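Local coordinates for protein replicative DNA helicase (Mycobacterium smegmatis, PDB 6OWN) that probably catalyses its own excision from the replicative helicase DnaB by protein splicing, a reaction that zinc reversibly inhibits, at residues Asp41-Arg46 / Val114-Val119; Pro47-Glu52 / Val108-Ser113; Ile59-Gln64 / Arg74-Leu79. One frame throughout, in Å; residues are numbered along the deposited sequence.

In the fold
The three contacts are nested along the chain. Contact 1 closes the outermost loop, contact 2 lies inside it, and contact 3 lies inside contact 2. The centres of contacts 2 and 3 are about 8 Å apart, and contact 1 is about 13 Å from each. Contacts 2 and 3 meet in one antiparallel sheet, where strand 48-53 neighbours strand 58-62 on one side and 103-111 on the other. Contact 1 joins strand 116-121 of the other four-stranded sheet to the 41-46 loop. Contact 1 thus pairs the two chain passages that link these sheets. Such an all-beta build fits the Hint fold of inteins.

Contact 1: residues Asp41-Arg46 / Val114-Val119. With ZN (zinc ion), chain E.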
loop_
_atom_site.group_PDB
_atom_site.type_symbol
_atom_site.label_atom_id
_atom_site.label_comp_id
_atom_site.label_asym_id
_atom_site.label_seq_id
_atom_site.Cartn_x
_atom_site.Cartn_y
_atom_site.Cartn_z
ATOM N N ASP A 41 9.605 -12.302 0.366
ATOM C CA ASP A 41 10.961 -11.819 0.173
ATOM C C ASP A 41 10.933 -10.457 -0.525
ATOM O O ASP A 41 9.903 -10.006 -1.034
ATOM C CB ASP A 41 11.767 -12.785 -0.693
ATOM C CG ASP A 41 12.141 -14.065 0.022
ATOM O OD1 ASP A 41 11.599 -14.349 1.118
ATOM O OD2 ASP A 41 12.993 -14.794 -0.538
ATOM N N VAL A 42 12.092 -9.795 -0.551
ATOM C CA VAL A 42 12.306 -8.737 -1.531
ATOM C C VAL A 42 12.267 -9.371 -2.915
ATOM O O VAL A 42 12.949 -10.372 -3.169
ATOM C CB VAL A 42 13.647 -8.036 -1.276
ATOM C CG1 VAL A 42 13.892 -6.960 -2.318
ATOM C CG2 VAL A 42 13.707 -7.469 0.128
ATOM N N MET A 43 11.448 -8.817 -3.809
ATOM C CA MET A 43 11.256 -9.377 -5.143
ATOM C C MET A 43 11.771 -8.409 -6.203
ATOM O O MET A 43 11.565 -7.196 -6.103
ATOM C CB MET A 43 9.778 -9.708 -5.380
ATOM C CG MET A 43 9.248 -10.748 -4.390
ATOM S SD MET A 43 7.491 -11.052 -4.553
ATOM C CE MET A 43 6.820 -9.501 -3.943
ATOM N N LEU A 44 12.453 -8.945 -7.214
ATOM C CA LEU A 44 13.094 -8.135 -8.246
ATOM C C LEU A 44 12.433 -8.342 -9.606
ATOM O O LEU A 44 11.822 -9.376 -9.878
ATOM C CB LEU A 44 14.585 -8.474 -8.362
ATOM C CG LEU A 44 15.432 -8.475 -7.089
ATOM C CD1 LEU A 44 16.830 -9.042 -7.368
ATOM C CD2 LEU A 44 15.518 -7.065 -6.521
ATOM N N GLY A 45 12.585 -7.345 -10.474
ATOM C CA GLY A 45 12.129 -7.461 -11.845
ATOM C C GLY A 45 10.638 -7.366 -12.073
ATOM O O GLY A 45 10.192 -7.546 -13.210
ATOM N N ARG A 46 9.845 -7.094 -11.042
ATOM C CA ARG A 46 8.411 -6.960 -11.247
ATOM C C ARG A 46 8.093 -5.642 -11.960
ATOM O O ARG A 46 8.817 -4.656 -11.809
ATOM C CB ARG A 46 7.675 -7.029 -9.910
ATOM C CG ARG A 46 8.072 -8.240 -9.064
ATOM C CD ARG A 46 7.188 -9.432 -9.372
ATOM N NE ARG A 46 6.009 -9.441 -8.509
ATOM C CZ ARG A 46 4.932 -10.193 -8.715
ATOM N NH1 ARG A 46 4.876 -11.004 -9.765
ATOM N NH2 ARG A 46 3.908 -10.128 -7.873
ATOM N N VAL A 114 11.761 -1.572 -9.491
ATOM C CA VAL A 114 12.563 -1.500 -8.270
ATOM C C VAL A 114 12.216 -2.702 -7.410
ATOM O O VAL A 114 11.207 -3.386 -7.651
ATOM C CB VAL A 114 12.323 -0.180 -7.501
ATOM C CG1 VAL A 114 12.742 1.024 -8.344
ATOM C CG2 VAL A 114 10.868 -0.076 -7.061
ATOM N N PRO A 115 13.035 -3.001 -6.400
ATOM C CA PRO A 115 12.671 -4.060 -5.451
ATOM C C PRO A 115 11.369 -3.730 -4.725
ATOM O O PRO A 115 11.134 -2.594 -4.310
ATOM C CB PRO A 115 13.862 -4.097 -4.487
ATOM C CG PRO A 115 15.011 -3.535 -5.269
ATOM C CD PRO A 115 14.401 -2.489 -6.161
ATOM N N VAL A 116 10.513 -4.739 -4.583
ATOM C CA VAL A 116 9.232 -4.592 -3.904
ATOM C C VAL A 116 9.063 -5.733 -2.906
ATOM O O VAL A 116 9.821 -6.708 -2.899
ATOM C CB VAL A 116 8.049 -4.562 -4.893
ATOM C CG1 VAL A 116 8.125 -3.327 -5.805
ATOM C CG2 VAL A 116 8.007 -5.832 -5.711
ATOM N N ARG A 117 8.041 -5.603 -2.063
ATOM C CA ARG A 117 7.773 -6.575 -1.007
ATOM C C ARG A 117 6.338 -6.369 -0.538
ATOM O O ARG A 117 5.837 -5.248 -0.554
ATOM C CB ARG A 117 8.765 -6.420 0.164
ATOM C CG ARG A 117 8.484 -7.321 1.386
ATOM C CD ARG A 117 9.745 -7.552 2.243
ATOM N NE ARG A 117 9.447 -8.309 3.461
ATOM C CZ ARG A 117 9.443 -7.782 4.681
ATOM N NH1 ARG A 117 9.729 -6.497 4.845
ATOM N NH2 ARG A 117 9.150 -8.527 5.739
ATOM N N CYS A 118 5.671 -7.461 -0.158
ATOM C CA CYS A 118 4.307 -7.393 0.344
ATOM C C CYS A 118 4.279 -7.933 1.768
ATOM O O CYS A 118 5.184 -8.653 2.196
ATOM C CB CYS A 118 3.328 -8.187 -0.547
ATOM S SG CYS A 118 1.613 -7.493 -0.699
ATOM N N VAL A 119 3.235 -7.554 2.510
ATOM C CA VAL A 119 2.964 -8.090 3.841
ATOM C C VAL A 119 1.470 -8.353 3.947
ATOM O O VAL A 119 0.659 -7.767 3.226
ATOM C CB VAL A 119 3.394 -7.148 4.989
ATOM C CG1 VAL A 119 4.896 -6.907 4.976
ATOM C CG2 VAL A 119 2.617 -5.849 4.918
HETATM ZN ZN ZN E . 1.293 -5.958 1.000
HETATM O O HOH W 1 10.443 -5.949 -8.491
#
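The carbonyl oxygen of Met43 is gripped from several directions. Val116 N donates to Met43 O at 3.1 Å. Water 1 donates a second bond to the same oxygen, and Pro115 CA makes a CA-H...O contact with it. The return bond, Met43 N to Val116 O, is shorter at 2.8 Å and nearly straight (168°). Together they form a single antiparallel bridge. Water 1 extends it by also donating to Val114 O and accepting from Arg46 N, so it ties the turn at Gly45 to the other segment.

The Pro115 ring is touched by two residues. Val42 CG1 lies alongside it, 3.6 Å from Pro115 CB. The branch reaches there because it stands anti to its own backbone nitrogen (chi1 178°). Leu44 CD2 meets Pro115 CG at 3.8 Å. Elsewhere, Val116 CG2 receives Met43 CE at 4.2 Å and Arg46 CG at 4.1 Å.

The extended Arg117 passes Asp41 O with its methylenes. Its guanidinium forms a salt bridge with Asp39. The Asp39 carboxylate would offset its charge, and the carbonyls of Thr40 and Val20 take further N-H groups. Next along the chain, Cys118 SG binds a zinc ion at 2.3 Å. Val119 and Tyr128 also belong to this zinc site. A metal on this sulfur is consistent with the reversible inhibition of splicing by zinc.

Contact 2: residues Pro47-Glu52 / Val108-Ser113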
loop_
_atom_site.group_PDB
_atom_site.type_symbol
_atom_site.label_atom_id
_atom_site.label_comp_id
_atom_site.label_asym_id
_atom_site.label_seq_id
_atom_site.Cartn_x
_atom_site.Cartn_y
_atom_site.Cartn_z
ATOM N N PRO A 47 7.017 -5.599 -12.751
ATOM C CA PRO A 47 6.643 -4.338 -13.410
ATOM C C PRO A 47 6.103 -3.351 -12.382
ATOM O O PRO A 47 5.176 -3.662 -11.635
ATOM C CB PRO A 47 5.556 -4.758 -14.411
ATOM C CG PRO A 47 5.304 -6.224 -14.183
ATOM C CD PRO A 47 5.986 -6.633 -12.924
ATOM N N CYS A 48 6.684 -2.158 -12.347
ATOM C CA CYS A 48 6.364 -1.216 -11.291
ATOM C C CYS A 48 5.600 -0.020 -11.839
ATOM O O CYS A 48 5.622 0.279 -13.037
ATOM C CB CYS A 48 7.627 -0.766 -10.547
ATOM S SG CYS A 48 8.306 -2.109 -9.480
ATOM N N TYR A 49 4.910 0.649 -10.920
ATOM C CA TYR A 49 4.051 1.789 -11.196
ATOM C C TYR A 49 4.244 2.825 -10.095
ATOM O O TYR A 49 4.547 2.478 -8.954
ATOM C CB TYR A 49 2.558 1.405 -11.233
ATOM C CG TYR A 49 2.138 0.533 -12.388
ATOM C CD1 TYR A 49 2.458 -0.818 -12.418
ATOM C CD2 TYR A 49 1.394 1.055 -13.437
ATOM C CE1 TYR A 49 2.080 -1.617 -13.489
ATOM C CE2 TYR A 49 1.002 0.263 -14.504
ATOM C CZ TYR A 49 1.346 -1.064 -14.527
ATOM O OH TYR A 49 0.949 -1.851 -15.587
ATOM N N VAL A 50 4.061 4.094 -10.453
ATOM C CA VAL A 50 3.835 5.166 -9.493
ATOM C C VAL A 50 2.341 5.457 -9.462
ATOM O O VAL A 50 1.706 5.632 -10.511
ATOM C CB VAL A 50 4.628 6.437 -9.846
ATOM C CG1 VAL A 50 4.615 7.391 -8.649
ATOM C CG2 VAL A 50 6.048 6.103 -10.233
ATOM N N VAL A 51 1.773 5.487 -8.266
ATOM C CA VAL A 51 0.393 5.903 -8.058
ATOM C C VAL A 51 0.450 7.243 -7.343
ATOM O O VAL A 51 1.017 7.341 -6.249
ATOM C CB VAL A 51 -0.399 4.865 -7.248
ATOM C CG1 VAL A 51 -1.863 5.253 -7.142
ATOM C CG2 VAL A 51 -0.263 3.473 -7.878
ATOM N N GLU A 52 -0.099 8.279 -7.967
ATOM C CA GLU A 52 -0.136 9.610 -7.376
ATOM C C GLU A 52 -1.520 9.893 -6.805
ATOM O O GLU A 52 -2.532 9.536 -7.412
ATOM C CB GLU A 52 0.252 10.671 -8.408
ATOM C CG GLU A 52 1.726 10.605 -8.779
ATOM C CD GLU A 52 2.074 11.472 -9.976
ATOM O OE1 GLU A 52 1.151 12.084 -10.563
ATOM O OE2 GLU A 52 3.271 11.530 -10.332
ATOM N N VAL A 108 -1.652 7.413 -12.657
ATOM C CA VAL A 108 -0.987 6.113 -12.584
ATOM C C VAL A 108 -0.123 5.964 -13.824
ATOM O O VAL A 108 -0.621 6.105 -14.947
ATOM C CB VAL A 108 -1.979 4.930 -12.518
ATOM C CG1 VAL A 108 -1.214 3.621 -12.426
ATOM C CG2 VAL A 108 -2.948 5.063 -11.356
ATOM N N ARG A 109 1.156 5.645 -13.638
ATOM C CA ARG A 109 2.010 5.404 -14.790
ATOM C C ARG A 109 3.062 4.363 -14.425
ATOM O O ARG A 109 3.368 4.143 -13.249
ATOM C CB ARG A 109 2.669 6.697 -15.288
ATOM C CG ARG A 109 3.677 7.256 -14.317
ATOM C CD ARG A 109 4.476 8.438 -14.844
ATOM N NE ARG A 109 5.463 8.779 -13.821
ATOM C CZ ARG A 109 5.204 9.547 -12.769
ATOM N NH1 ARG A 109 4.003 10.092 -12.622
ATOM N NH2 ARG A 109 6.148 9.771 -11.874
ATOM N N ARG A 110 3.586 3.702 -15.457
ATOM C CA ARG A 110 4.696 2.776 -15.274
ATOM C C ARG A 110 5.972 3.521 -14.904
ATOM O O ARG A 110 6.177 4.685 -15.270
ATOM C CB ARG A 110 4.950 1.975 -16.550
ATOM C CG ARG A 110 3.838 1.030 -16.959
ATOM C CD ARG A 110 4.315 0.116 -18.097
ATOM N NE ARG A 110 3.244 -0.765 -18.530
ATOM C CZ ARG A 110 3.063 -1.993 -18.068
ATOM N NH1 ARG A 110 3.892 -2.497 -17.167
ATOM N NH2 ARG A 110 2.047 -2.716 -18.500
ATOM N N ARG A 111 6.847 2.825 -14.186
ATOM C CA ARG A 111 8.167 3.337 -13.864
ATOM C C ARG A 111 9.130 2.159 -13.854
ATOM O O ARG A 111 8.698 1.008 -13.742
ATOM C CB ARG A 111 8.163 4.081 -12.517
ATOM C CG ARG A 111 8.143 3.207 -11.250
ATOM C CD ARG A 111 9.063 3.829 -10.184
ATOM N NE ARG A 111 10.437 3.365 -10.362
ATOM C CZ ARG A 111 11.521 4.102 -10.156
ATOM N NH1 ARG A 111 11.414 5.365 -9.749
ATOM N NH2 ARG A 111 12.718 3.567 -10.347
ATOM N N PRO A 112 10.435 2.410 -14.005
ATOM C CA PRO A 112 11.395 1.298 -14.034
ATOM C C PRO A 112 11.331 0.458 -12.766
ATOM O O PRO A 112 11.158 0.977 -11.658
ATOM C CB PRO A 112 12.748 2.005 -14.173
ATOM C CG PRO A 112 12.425 3.285 -14.861
ATOM C CD PRO A 112 11.079 3.696 -14.335
ATOM N N SER A 113 11.487 -0.855 -12.950
ATOM C CA SER A 113 11.366 -1.821 -11.863
ATOM C C SER A 113 12.296 -1.485 -10.704
ATOM O O SER A 113 13.461 -1.137 -10.898
ATOM C CB SER A 113 11.685 -3.224 -12.383
ATOM O OG SER A 113 11.492 -4.198 -11.373
HETATM O O HOH W 2 5.957 -1.171 -15.434
HETATM O O HOH W 3 8.528 -1.554 -14.547
#
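Strands 48-52 and 108-111 run antiparallel with their directions 145° apart, and Val50 and Arg109 form a hydrogen-bonded pair. Val50 N gives the shorter bond, 2.9 Å to Arg109 O. Tyr49 and Arg110 are a close non-hydrogen-bonded pair.

The Tyr49 and Arg110 side chains run alongside each other in the same direction. Arg110 CG makes an off-centre CH-pi contact, 4.3 Å from the centroid of the Tyr49 ring. The guanidinium is turned 41° from the ring plane. Tyr49 OH sits over one guanidinium face, 3.2 Å from Arg110 NH2, at an angle too poor for a hydrogen bond. At the guanidinium edge, Arg110 NH1 donates to water 2, which in turn donates to Cys48 O.

Arg109 starts with CG between its backbone N and carbonyl carbon (chi1 68°) and then extends. Arg109 NH1 forms a salt bridge with Glu52 OE2 at 2.8 Å. The bond lies in the guanidinium plane but comes from above the carboxylate plane. Val50 CG2 packs over one face of this guanidinium and also against Arg111 CB, at 3.7 Å. The Glu52 carboxylate probably offsets the charge of Arg109, while Arg110 is turned to the Tyr49 ring and water 2.

Contact 3: residues Ile59-Gln64 / Arg74-Leu79; sequences IVADAQ and RITANL
The peptide carbonyl of Ala63 takes Ala77 N in its own plane, on a lone pair of Ala63 O, at 3.1 Å. Thr76 N is also close to this oxygen, but its angle is too poor for a bond. The Ile75 side chain runs alongside the same oxygen, with Ile75 CB at 3.6 Å and Ile75 CD1 at 3.7 Å from Ala63 O. A chi1 of 70° tucks CG1 of Ile75 over its own backbone, which directs CD1 past the carbonyl. Ala63 CB and Ala77 CB touch at 4.2 Å.

One residue back, the carbonyl of Asp62 faces Thr76. Thr76 OG1 is 3.0 Å from Asp62 O, yet its one proton also has His65 O within reach, so the acceptor is not settled. Trp67 NE1 also bonds this hydroxyl, so three polar groups gather around it. Ala61 CB lies 3.8 Å from Thr76 OG1. The Tyr49 and Val51 side chains touch Thr76 as well.

Residues 76-78 form a short 3-10 segment, with Asn78 N bonded to Ile75 O at 2.8 Å. It thus presents Thr76 and Ala77 to the end of strand 58-62. Asp62 and His65 have the spacing of the Thr-x-x-His motif in intein block B, with aspartate in the first place. The contact joins what is probably the block B turn of a Hint fold to the short 3-10 segment 76-78.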
loop_
_atom_site.group_PDB
_atom_site.type_symbol
_atom_site.label_atom_id
_atom_site.label_comp_id
_atom_site.label_asym_id
_atom_site.label_seq_id
_atom_site.Cartn_x
_atom_site.Cartn_y
_atom_site.Cartn_z
ATOM N N ILE A 59 2.932 6.547 -4.159
ATOM C CA ILE A 59 3.401 5.231 -3.742
ATOM C C ILE A 59 3.818 4.439 -4.977
ATOM O O ILE A 59 3.072 4.382 -5.961
ATOM C CB ILE A 59 2.323 4.467 -2.952
ATOM C CG1 ILE A 59 1.909 5.255 -1.703
ATOM C CG2 ILE A 59 2.830 3.066 -2.591
ATOM C CD1 ILE A 59 0.768 4.629 -0.915
ATOM N N VAL A 60 4.996 3.818 -4.925
ATOM C CA VAL A 60 5.426 2.892 -5.970
ATOM C C VAL A 60 4.962 1.489 -5.600
ATOM O O VAL A 60 5.220 1.011 -4.488
ATOM C CB VAL A 60 6.952 2.937 -6.162
ATOM C CG1 VAL A 60 7.383 1.871 -7.146
ATOM C CG2 VAL A 60 7.393 4.317 -6.635
ATOM N N ALA A 61 4.255 0.831 -6.521
ATOM C CA ALA A 61 3.722 -0.506 -6.282
ATOM C C ALA A 61 3.907 -1.348 -7.537
ATOM O O ALA A 61 4.030 -0.812 -8.634
ATOM C CB ALA A 61 2.238 -0.481 -5.908
ATOM N N ASP A 62 3.919 -2.677 -7.375
ATOM C CA ASP A 62 3.981 -3.497 -8.577
ATOM C C ASP A 62 2.584 -3.673 -9.170
ATOM O O ASP A 62 1.576 -3.275 -8.577
ATOM C CB ASP A 62 4.660 -4.850 -8.302
ATOM C CG ASP A 62 3.840 -5.779 -7.410
ATOM O OD1 ASP A 62 2.829 -5.348 -6.836
ATOM O OD2 ASP A 62 4.231 -6.960 -7.272
ATOM N N ALA A 63 2.544 -4.295 -10.355
ATOM C CA ALA A 63 1.317 -4.364 -11.151
ATOM C C ALA A 63 0.172 -5.030 -10.399
ATOM O O ALA A 63 -0.991 -4.625 -10.540
ATOM C CB ALA A 63 1.584 -5.118 -12.456
ATOM N N GLN A 64 0.479 -6.046 -9.600
ATOM C CA GLN A 64 -0.515 -6.896 -8.956
ATOM C C GLN A 64 -0.826 -6.501 -7.519
ATOM O O GLN A 64 -1.594 -7.206 -6.856
ATOM C CB GLN A 64 -0.056 -8.363 -8.980
ATOM C CG GLN A 64 0.044 -8.973 -10.371
ATOM C CD GLN A 64 0.825 -10.270 -10.370
ATOM O OE1 GLN A 64 0.374 -11.271 -9.817
ATOM N NE2 GLN A 64 2.013 -10.254 -10.974
ATOM N N ARG A 74 -9.083 -3.410 -6.759
ATOM C CA ARG A 74 -8.446 -3.311 -8.067
ATOM C C ARG A 74 -6.941 -3.474 -7.918
ATOM O O ARG A 74 -6.350 -2.968 -6.961
ATOM C CB ARG A 74 -8.745 -1.957 -8.739
ATOM C CG ARG A 74 -10.213 -1.729 -9.056
ATOM C CD ARG A 74 -10.613 -2.479 -10.312
ATOM N NE ARG A 74 -12.020 -2.299 -10.665
ATOM C CZ ARG A 74 -13.007 -3.070 -10.219
ATOM N NH1 ARG A 74 -12.743 -4.076 -9.397
ATOM N NH2 ARG A 74 -14.258 -2.842 -10.600
ATOM N N ILE A 75 -6.315 -4.163 -8.867
ATOM C CA ILE A 75 -4.857 -4.211 -8.880
ATOM C C ILE A 75 -4.306 -2.940 -9.527
ATOM O O ILE A 75 -4.996 -2.242 -10.276
ATOM C CB ILE A 75 -4.334 -5.475 -9.584
ATOM C CG1 ILE A 75 -4.596 -5.413 -11.094
ATOM C CG2 ILE A 75 -4.961 -6.734 -8.973
ATOM C CD1 ILE A 75 -3.844 -6.489 -11.867
ATOM N N THR A 76 -3.046 -2.623 -9.199
ATOM C CA THR A 76 -2.428 -1.385 -9.678
ATOM C C THR A 76 -2.592 -1.219 -11.187
ATOM O O THR A 76 -2.914 -0.124 -11.670
ATOM C CB THR A 76 -0.940 -1.347 -9.305
ATOM O OG1 THR A 76 -0.771 -1.577 -7.895
ATOM C CG2 THR A 76 -0.364 0.005 -9.652
ATOM N N ALA A 77 -2.403 -2.305 -11.940
ATOM C CA ALA A 77 -2.493 -2.286 -13.397
ATOM C C ALA A 77 -3.885 -1.943 -13.910
ATOM O O ALA A 77 -4.046 -1.756 -15.120
ATOM C CB ALA A 77 -2.073 -3.648 -13.955
ATOM N N ASN A 78 -4.885 -1.869 -13.031
ATOM C CA ASN A 78 -6.253 -1.541 -13.399
ATOM C C ASN A 78 -6.736 -0.249 -12.770
ATOM O O ASN A 78 -7.886 0.143 -13.000
ATOM C CB ASN A 78 -7.200 -2.680 -12.993
ATOM C CG ASN A 78 -7.127 -3.855 -13.939
ATOM O OD1 ASN A 78 -6.813 -3.688 -15.115
ATOM N ND2 ASN A 78 -7.415 -5.057 -13.432
ATOM N N LEU A 79 -5.909 0.399 -11.955
ATOM C CA LEU A 79 -6.277 1.687 -11.394
ATOM C C LEU A 79 -6.432 2.716 -12.502
ATOM O O LEU A 79 -5.739 2.676 -13.520
ATOM C CB LEU A 79 -5.214 2.168 -10.410
ATOM C CG LEU A 79 -5.040 1.394 -9.112
ATOM C CD1 LEU A 79 -3.971 2.095 -8.285
ATOM C CD2 LEU A 79 -6.362 1.323 -8.354
#